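Local coordinates for protein BlEst2 (Bacillus licheniformis, PDB 6WPX) that probably hydrolyses ester bonds as an esterase or lipase whose C-terminal domain has autoinhibitory effects, here in its propeptide form, at residues 165-176 against 346-354; 206-217 against 250-258. All blocks are in the same frame, centred on the assembly; numbering follows the deposited sequence.

How the contacts relate
Two neighbouring contacts show how one chain can tie its alpha/beta-hydrolase core to the beta-rich C-terminal part, close to a putative active site. Contact 1 joins two helices to the loop leading into strand 353-360; contact 2, nested within the long chain loop that contact 1 closes, pairs two loops of the hydrolase part. Their centres lie about 19 Å apart, yet they touch: Ala-346 CB lies 3.7 Å from Phe-255 CZ, and it also packs on Leu-217. Next to Phe-255 is His-254, hydrogen-bonded to Asp-231 and touching Ser-119, an arrangement consistent with a hydrolase catalytic triad. The C-terminal part thus reaches close to that histidine's loop.

Contact 1: 165-176 against 346-354; sequences LADILGQKNDAV and ADVFEGGFV
Val-176 N gives a nearly straight 2.9 Å bond to Asn-173 OD1, a capping bond on the residue that meets Val-348. Asn-173 thereby serves as the N-cap of helix 174-178, and Val-176 CG1 rests against Val-348 CG1 at 4.0 Å. Between this helix and helix 163-169, Gln-171 reaches across to the ring of Phe-349. Its first torsion (73°) sets CG between backbone N and carbonyl carbon, and the extended chain then stands the amide upright over one ring face, the two planes 89° apart. NE2 sits 3.3 Å above the ring plane, offset toward the rim, while Leu-169 CD1 comes at the ring's edge. The other methyl, Leu-169 CD2, lies 3.7 Å from Gly-352 CA, where a CB would collide with Leu-169 CD1. Leu-319 and Leu-380, from strands 313-320 and 377-386, also touch the ring. A serine in place of Phe-349 would probably open a gap among these leucines and leave the Gln-171 amide free to turn. Gln-171 OE1 is buried with no partner in the model, and NE2 makes a poor angle with Val-348 O, so apolar fit, more than polar pairing, appears to join the helices to the loop entering strand 353-360.

Contact 2: 206-217 against 250-258; sequences AGNKIGGFGSAL and GKWDHFSII
Leu-217 lies over one face of the Phe-255 ring in a CH-pi contact, its CD1 being 3.8 Å from the ring centroid and 16° off the normal. Ala-216 meets the same ring at its edge, CB to CE2 at 3.9 Å, so two consecutive residues take a face and a rim. The loops involved follow strands 201-205 and 245-246, neighbours in the central sheet of an alpha/beta-hydrolase fold, and a single beta bridge between Gly-207 and Gly-250 carries their pairing beyond the strands. Gly-250 N gives a 2.9 Å bond to Ala-206 O, and Asn-208 N returns one to Gly-250 O. Farther along, Lys-209 N reaches Trp-252 O at 3.0 Å from above the carbonyl plane. The Trp-252 indole folds back toward the bridge, one face over Gly-250 CA and its six-membered ring, through CE3 and CZ3, near Ala-206 O; its other neighbours include Thr-263 and Val-266 of helix 260-267. Leu-217 CD1 also touches Asp-253 OD1, the two side chains crossing at about a right angle. With CG placed between backbone N and carbonyl carbon (chi1 59°), the Asp-253 carboxylate turns back on its own chain: OD1 accepts from Phe-255 N on the anti side, an Asx turn, and from Ser-256 N, 2.8 Å away, from above the carboxylate plane. Ser-256 OG in turn accepts from Asp-253 N at 3.0 Å. These three bonds probably steady the turn that carries His-254, whose ring stacks on Tyr-118 while ND1 keeps to Asp-231. Lys-209, bent at its third torsion, stops short of a salt bridge with Asp-253; two waters link its NZ to Lys-251 O, one of these bonds weak. A third water donates to both Ile-210 O and Asp-253 OD2, the latter at 2.7 Å.

Contact 1: 165-176 against 346-354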
# COMPACT_ATOMS: atom_id res chain seq x y z
N LEU A 165 -14.29 9.56 1.41
CA LEU A 165 -13.68 9.34 0.11
C LEU A 165 -13.68 7.88 -0.33
O LEU A 165 -14.04 7.59 -1.48
CB LEU A 165 -12.24 9.92 0.04
CG LEU A 165 -11.54 9.79 -1.30
CD1 LEU A 165 -12.25 10.61 -2.39
CD2 LEU A 165 -10.06 10.18 -1.17
N ALA A 166 -13.28 6.96 0.57
CA ALA A 166 -13.24 5.53 0.26
C ALA A 166 -14.61 5.00 -0.19
O ALA A 166 -14.66 4.18 -1.12
CB ALA A 166 -12.75 4.75 1.46
N ASP A 167 -15.69 5.50 0.40
CA ASP A 167 -17.05 5.09 0.05
C ASP A 167 -17.41 5.40 -1.43
O ASP A 167 -17.59 4.44 -2.20
CB ASP A 167 -18.07 5.66 1.04
CG ASP A 167 -18.10 4.96 2.40
OD1 ASP A 167 -17.36 3.96 2.57
OD2 ASP A 167 -18.84 5.42 3.30
N ILE A 168 -17.40 6.69 -1.86
CA ILE A 168 -17.76 7.03 -3.25
C ILE A 168 -16.70 6.56 -4.28
O ILE A 168 -17.07 6.37 -5.44
CB ILE A 168 -18.18 8.48 -3.50
CG1 ILE A 168 -17.19 9.49 -2.90
CG2 ILE A 168 -19.63 8.70 -3.03
CD1 ILE A 168 -17.56 10.87 -3.22
N LEU A 169 -15.44 6.30 -3.88
CA LEU A 169 -14.48 5.75 -4.84
C LEU A 169 -14.73 4.24 -5.10
O LEU A 169 -14.26 3.69 -6.10
CB LEU A 169 -13.01 6.00 -4.41
CG LEU A 169 -12.47 7.45 -4.47
CD1 LEU A 169 -10.93 7.46 -4.34
CD2 LEU A 169 -12.86 8.16 -5.75
N GLY A 170 -15.50 3.60 -4.20
CA GLY A 170 -15.78 2.16 -4.24
C GLY A 170 -14.52 1.37 -4.00
O GLY A 170 -14.37 0.26 -4.52
N GLN A 171 -13.57 1.96 -3.26
CA GLN A 171 -12.28 1.32 -3.00
C GLN A 171 -12.34 0.32 -1.86
O GLN A 171 -11.34 -0.33 -1.57
CB GLN A 171 -11.14 2.36 -2.82
CG GLN A 171 -11.16 3.12 -1.50
CD GLN A 171 -10.15 4.24 -1.47
OE1 GLN A 171 -10.49 5.42 -1.60
NE2 GLN A 171 -8.89 3.90 -1.30
N LYS A 172 -13.48 0.21 -1.19
CA LYS A 172 -13.58 -0.78 -0.15
C LYS A 172 -14.17 -2.02 -0.77
O LYS A 172 -15.31 -2.02 -1.25
CB LYS A 172 -14.34 -0.31 1.09
CG LYS A 172 -13.57 0.70 1.93
CD LYS A 172 -14.43 1.22 3.09
CE LYS A 172 -13.56 1.74 4.21
NZ LYS A 172 -14.34 2.52 5.21
N ASN A 173 -13.34 -3.04 -0.86
CA ASN A 173 -13.73 -4.34 -1.36
C ASN A 173 -12.83 -5.31 -0.64
O ASN A 173 -11.94 -4.89 0.10
CB ASN A 173 -13.62 -4.42 -2.90
CG ASN A 173 -12.24 -4.09 -3.45
OD1 ASN A 173 -11.23 -4.56 -2.97
ND2 ASN A 173 -12.18 -3.29 -4.49
N ASP A 174 -13.09 -6.61 -0.81
CA ASP A 174 -12.37 -7.67 -0.15
C ASP A 174 -10.88 -7.63 -0.45
O ASP A 174 -10.11 -7.97 0.45
CB ASP A 174 -12.94 -9.01 -0.56
CG ASP A 174 -14.29 -9.37 0.03
OD1 ASP A 174 -14.80 -8.58 0.86
OD2 ASP A 174 -14.80 -10.46 -0.27
N ALA A 175 -10.47 -7.25 -1.69
CA ALA A 175 -9.06 -7.20 -2.09
C ALA A 175 -8.29 -6.13 -1.36
O ALA A 175 -7.29 -6.47 -0.73
CB ALA A 175 -8.91 -7.03 -3.60
N VAL A 176 -8.79 -4.87 -1.35
CA VAL A 176 -8.15 -3.75 -0.64
C VAL A 176 -8.10 -4.01 0.87
O VAL A 176 -7.08 -3.76 1.51
CB VAL A 176 -8.80 -2.37 -0.98
CG1 VAL A 176 -8.04 -1.22 -0.31
CG2 VAL A 176 -8.85 -2.14 -2.50
N ALA A 346 -3.85 6.32 -7.49
CA ALA A 346 -3.59 5.01 -8.11
C ALA A 346 -3.81 3.89 -7.11
O ALA A 346 -4.04 4.18 -5.95
CB ALA A 346 -2.18 5.02 -8.60
N ASP A 347 -3.71 2.64 -7.58
CA ASP A 347 -3.81 1.42 -6.73
C ASP A 347 -5.04 1.50 -5.81
O ASP A 347 -6.15 1.63 -6.29
CB ASP A 347 -2.47 1.02 -6.08
CG ASP A 347 -1.72 2.01 -5.17
OD1 ASP A 347 -0.96 2.83 -5.68
OD2 ASP A 347 -1.90 1.92 -3.94
N VAL A 348 -4.78 1.37 -4.52
CA VAL A 348 -5.77 1.44 -3.42
C VAL A 348 -6.69 2.64 -3.60
O VAL A 348 -7.84 2.48 -3.30
CB VAL A 348 -4.99 1.46 -2.10
CG1 VAL A 348 -5.81 1.99 -0.96
CG2 VAL A 348 -4.44 0.09 -1.80
N PHE A 349 -6.18 3.78 -4.08
CA PHE A 349 -7.05 4.94 -4.27
C PHE A 349 -7.42 5.15 -5.76
O PHE A 349 -7.89 6.23 -6.12
CB PHE A 349 -6.42 6.21 -3.66
CG PHE A 349 -6.45 6.27 -2.15
CD1 PHE A 349 -5.40 5.75 -1.40
CD2 PHE A 349 -7.51 6.85 -1.49
CE1 PHE A 349 -5.44 5.80 0.00
CE2 PHE A 349 -7.55 6.90 -0.08
CZ PHE A 349 -6.50 6.39 0.65
N GLU A 350 -7.28 4.12 -6.61
CA GLU A 350 -7.68 4.22 -8.02
C GLU A 350 -9.11 4.80 -8.16
O GLU A 350 -10.01 4.43 -7.39
CB GLU A 350 -7.61 2.84 -8.70
CG GLU A 350 -7.96 2.82 -10.18
CD GLU A 350 -7.60 1.52 -10.85
OE1 GLU A 350 -6.54 1.48 -11.51
OE2 GLU A 350 -8.33 0.52 -10.65
N GLY A 351 -9.28 5.73 -9.10
CA GLY A 351 -10.58 6.34 -9.37
C GLY A 351 -10.76 7.76 -8.85
O GLY A 351 -11.74 8.41 -9.18
N GLY A 352 -9.82 8.23 -8.04
CA GLY A 352 -9.88 9.58 -7.49
C GLY A 352 -8.82 10.50 -8.05
O GLY A 352 -8.13 10.16 -9.02
N PHE A 353 -8.72 11.68 -7.45
CA PHE A 353 -7.79 12.73 -7.85
C PHE A 353 -7.11 13.28 -6.63
O PHE A 353 -7.64 13.20 -5.53
CB PHE A 353 -8.52 13.85 -8.62
CG PHE A 353 -9.15 13.34 -9.89
CD1 PHE A 353 -10.44 12.82 -9.89
CD2 PHE A 353 -8.42 13.27 -11.07
CE1 PHE A 353 -11.01 12.30 -11.06
CE2 PHE A 353 -8.99 12.75 -12.24
CZ PHE A 353 -10.29 12.29 -12.23
N VAL A 354 -5.94 13.85 -6.85
CA VAL A 354 -5.16 14.47 -5.79
C VAL A 354 -4.53 15.75 -6.30
O VAL A 354 -3.94 15.77 -7.38
CB VAL A 354 -4.15 13.50 -5.07
CG1 VAL A 354 -3.04 13.00 -6.01
CG2 VAL A 354 -3.57 14.12 -3.80

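Contact 2: 206-217 against 250-258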
# COMPACT_ATOMS: atom_id res chain seq x y z
N ALA A 206 11.59 -5.36 -5.66
CA ALA A 206 10.93 -4.16 -5.15
C ALA A 206 11.56 -2.95 -5.79
O ALA A 206 12.74 -2.98 -6.16
CB ALA A 206 11.06 -4.08 -3.63
N GLY A 207 10.76 -1.90 -5.96
CA GLY A 207 11.24 -0.65 -6.52
C GLY A 207 11.44 0.42 -5.45
O GLY A 207 10.84 0.34 -4.37
N ASN A 208 12.29 1.42 -5.74
CA ASN A 208 12.53 2.52 -4.79
C ASN A 208 12.24 3.87 -5.45
O ASN A 208 12.58 4.90 -4.89
CB ASN A 208 13.97 2.50 -4.27
CG ASN A 208 15.00 2.64 -5.36
OD1 ASN A 208 14.73 3.10 -6.46
ND2 ASN A 208 16.18 2.14 -5.11
N LYS A 209 11.68 3.85 -6.66
CA LYS A 209 11.40 5.09 -7.38
C LYS A 209 9.96 5.54 -7.11
O LYS A 209 9.05 4.74 -7.23
CB LYS A 209 11.65 4.90 -8.90
CG LYS A 209 11.57 6.21 -9.69
CD LYS A 209 12.31 6.16 -11.02
CE LYS A 209 11.43 5.72 -12.17
NZ LYS A 209 12.07 5.96 -13.48
N ILE A 210 9.76 6.80 -6.77
CA ILE A 210 8.38 7.27 -6.56
C ILE A 210 7.93 8.05 -7.81
O ILE A 210 8.73 8.24 -8.72
CB ILE A 210 8.19 8.02 -5.22
CG1 ILE A 210 8.88 9.42 -5.21
CG2 ILE A 210 8.66 7.15 -4.05
CD1 ILE A 210 8.18 10.45 -4.18
N GLY A 211 6.67 8.47 -7.84
CA GLY A 211 6.19 9.25 -8.96
C GLY A 211 6.77 10.64 -8.92
O GLY A 211 7.00 11.19 -7.84
N GLY A 212 7.02 11.21 -10.10
CA GLY A 212 7.51 12.59 -10.20
C GLY A 212 6.40 13.56 -9.83
O GLY A 212 5.22 13.23 -9.95
N PHE A 213 6.76 14.77 -9.37
CA PHE A 213 5.75 15.78 -9.05
C PHE A 213 4.85 16.00 -10.29
O PHE A 213 5.34 16.21 -11.39
CB PHE A 213 6.39 17.11 -8.58
CG PHE A 213 5.37 18.14 -8.14
CD1 PHE A 213 4.61 17.96 -6.99
CD2 PHE A 213 5.16 19.30 -8.90
CE1 PHE A 213 3.64 18.90 -6.61
CE2 PHE A 213 4.20 20.26 -8.50
CZ PHE A 213 3.46 20.06 -7.36
N GLY A 214 3.55 15.82 -10.09
CA GLY A 214 2.54 15.93 -11.13
C GLY A 214 2.02 14.60 -11.64
O GLY A 214 1.05 14.58 -12.38
N SER A 215 2.68 13.48 -11.27
CA SER A 215 2.30 12.13 -11.73
C SER A 215 1.52 11.33 -10.69
O SER A 215 1.53 11.68 -9.51
CB SER A 215 3.52 11.36 -12.23
OG SER A 215 4.38 10.98 -11.16
N ALA A 216 0.86 10.24 -11.12
CA ALA A 216 0.00 9.37 -10.31
C ALA A 216 0.65 8.71 -9.08
O ALA A 216 -0.09 8.22 -8.23
CB ALA A 216 -0.62 8.29 -11.18
N LEU A 217 1.98 8.63 -8.99
CA LEU A 217 2.57 7.98 -7.79
C LEU A 217 3.35 8.96 -6.92
O LEU A 217 4.13 8.55 -6.06
CB LEU A 217 3.44 6.75 -8.20
CG LEU A 217 2.71 5.56 -8.84
CD1 LEU A 217 3.71 4.63 -9.56
CD2 LEU A 217 1.93 4.76 -7.81
N GLY A 250 15.40 -2.08 -7.03
CA GLY A 250 15.73 -1.53 -8.34
C GLY A 250 15.09 -0.17 -8.50
O GLY A 250 14.17 0.17 -7.76
N LYS A 251 15.50 0.58 -9.53
CA LYS A 251 14.97 1.93 -9.75
C LYS A 251 13.69 1.88 -10.57
O LYS A 251 13.64 2.32 -11.72
CB LYS A 251 16.05 2.85 -10.33
CG LYS A 251 17.29 2.92 -9.44
CD LYS A 251 18.29 3.91 -9.99
CE LYS A 251 19.57 3.94 -9.19
NZ LYS A 251 19.36 4.57 -7.86
N TRP A 252 12.68 1.25 -9.98
CA TRP A 252 11.37 1.10 -10.58
C TRP A 252 10.33 1.70 -9.67
O TRP A 252 10.50 1.71 -8.46
CB TRP A 252 11.02 -0.39 -10.82
CG TRP A 252 12.14 -1.19 -11.41
CD1 TRP A 252 12.78 -0.97 -12.60
CD2 TRP A 252 12.82 -2.30 -10.80
NE1 TRP A 252 13.81 -1.88 -12.77
CE2 TRP A 252 13.86 -2.70 -11.67
CE3 TRP A 252 12.65 -3.00 -9.59
CZ2 TRP A 252 14.72 -3.77 -11.38
CZ3 TRP A 252 13.47 -4.08 -9.32
CH2 TRP A 252 14.51 -4.43 -10.18
N ASP A 253 9.24 2.19 -10.26
CA ASP A 253 8.12 2.64 -9.49
C ASP A 253 7.11 1.50 -9.65
O ASP A 253 7.38 0.54 -10.39
CB ASP A 253 7.58 4.02 -9.93
CG ASP A 253 7.12 4.15 -11.37
OD1 ASP A 253 6.38 3.28 -11.83
OD2 ASP A 253 7.42 5.17 -12.00
N HIS A 254 5.97 1.61 -8.98
CA HIS A 254 4.97 0.54 -9.03
C HIS A 254 4.44 0.24 -10.44
O HIS A 254 4.03 -0.88 -10.67
CB HIS A 254 3.81 0.83 -8.07
CG HIS A 254 3.13 -0.41 -7.61
ND1 HIS A 254 3.81 -1.40 -6.88
CD2 HIS A 254 1.84 -0.79 -7.77
CE1 HIS A 254 2.92 -2.34 -6.65
NE2 HIS A 254 1.73 -2.03 -7.19
N PHE A 255 4.45 1.22 -11.35
CA PHE A 255 3.99 0.97 -12.72
C PHE A 255 5.12 0.42 -13.60
O PHE A 255 4.89 -0.50 -14.36
CB PHE A 255 3.39 2.23 -13.38
CG PHE A 255 2.23 2.87 -12.65
CD1 PHE A 255 1.32 2.09 -11.94
CD2 PHE A 255 2.00 4.23 -12.74
CE1 PHE A 255 0.24 2.68 -11.29
CE2 PHE A 255 0.90 4.82 -12.10
CZ PHE A 255 0.04 4.03 -11.37
N SER A 256 6.33 0.98 -13.49
CA SER A 256 7.43 0.56 -14.34
C SER A 256 7.99 -0.86 -14.04
O SER A 256 8.63 -1.46 -14.90
CB SER A 256 8.54 1.60 -14.33
OG SER A 256 9.30 1.51 -13.13
N ILE A 257 7.78 -1.36 -12.82
CA ILE A 257 8.30 -2.67 -12.37
C ILE A 257 7.73 -3.86 -13.19
O ILE A 257 8.32 -4.93 -13.17
CB ILE A 257 8.11 -2.86 -10.84
CG1 ILE A 257 9.12 -3.90 -10.28
CG2 ILE A 257 6.64 -3.20 -10.47
CD1 ILE A 257 9.12 -4.02 -8.73
N ILE A 258 6.63 -3.66 -13.90
CA ILE A 258 6.06 -4.74 -14.73
C ILE A 258 6.36 -4.57 -16.20
O ILE A 258 5.91 -5.40 -17.00
CB ILE A 258 4.56 -5.00 -14.50
CG1 ILE A 258 3.70 -3.75 -14.79
CG2 ILE A 258 4.38 -5.56 -13.12
CD1 ILE A 258 2.20 -4.09 -15.09
O HOH W 1 11.71 2.61 -13.66
O HOH W 2 14.67 4.79 -12.96
O HOH W 3 8.67 7.52 -11.39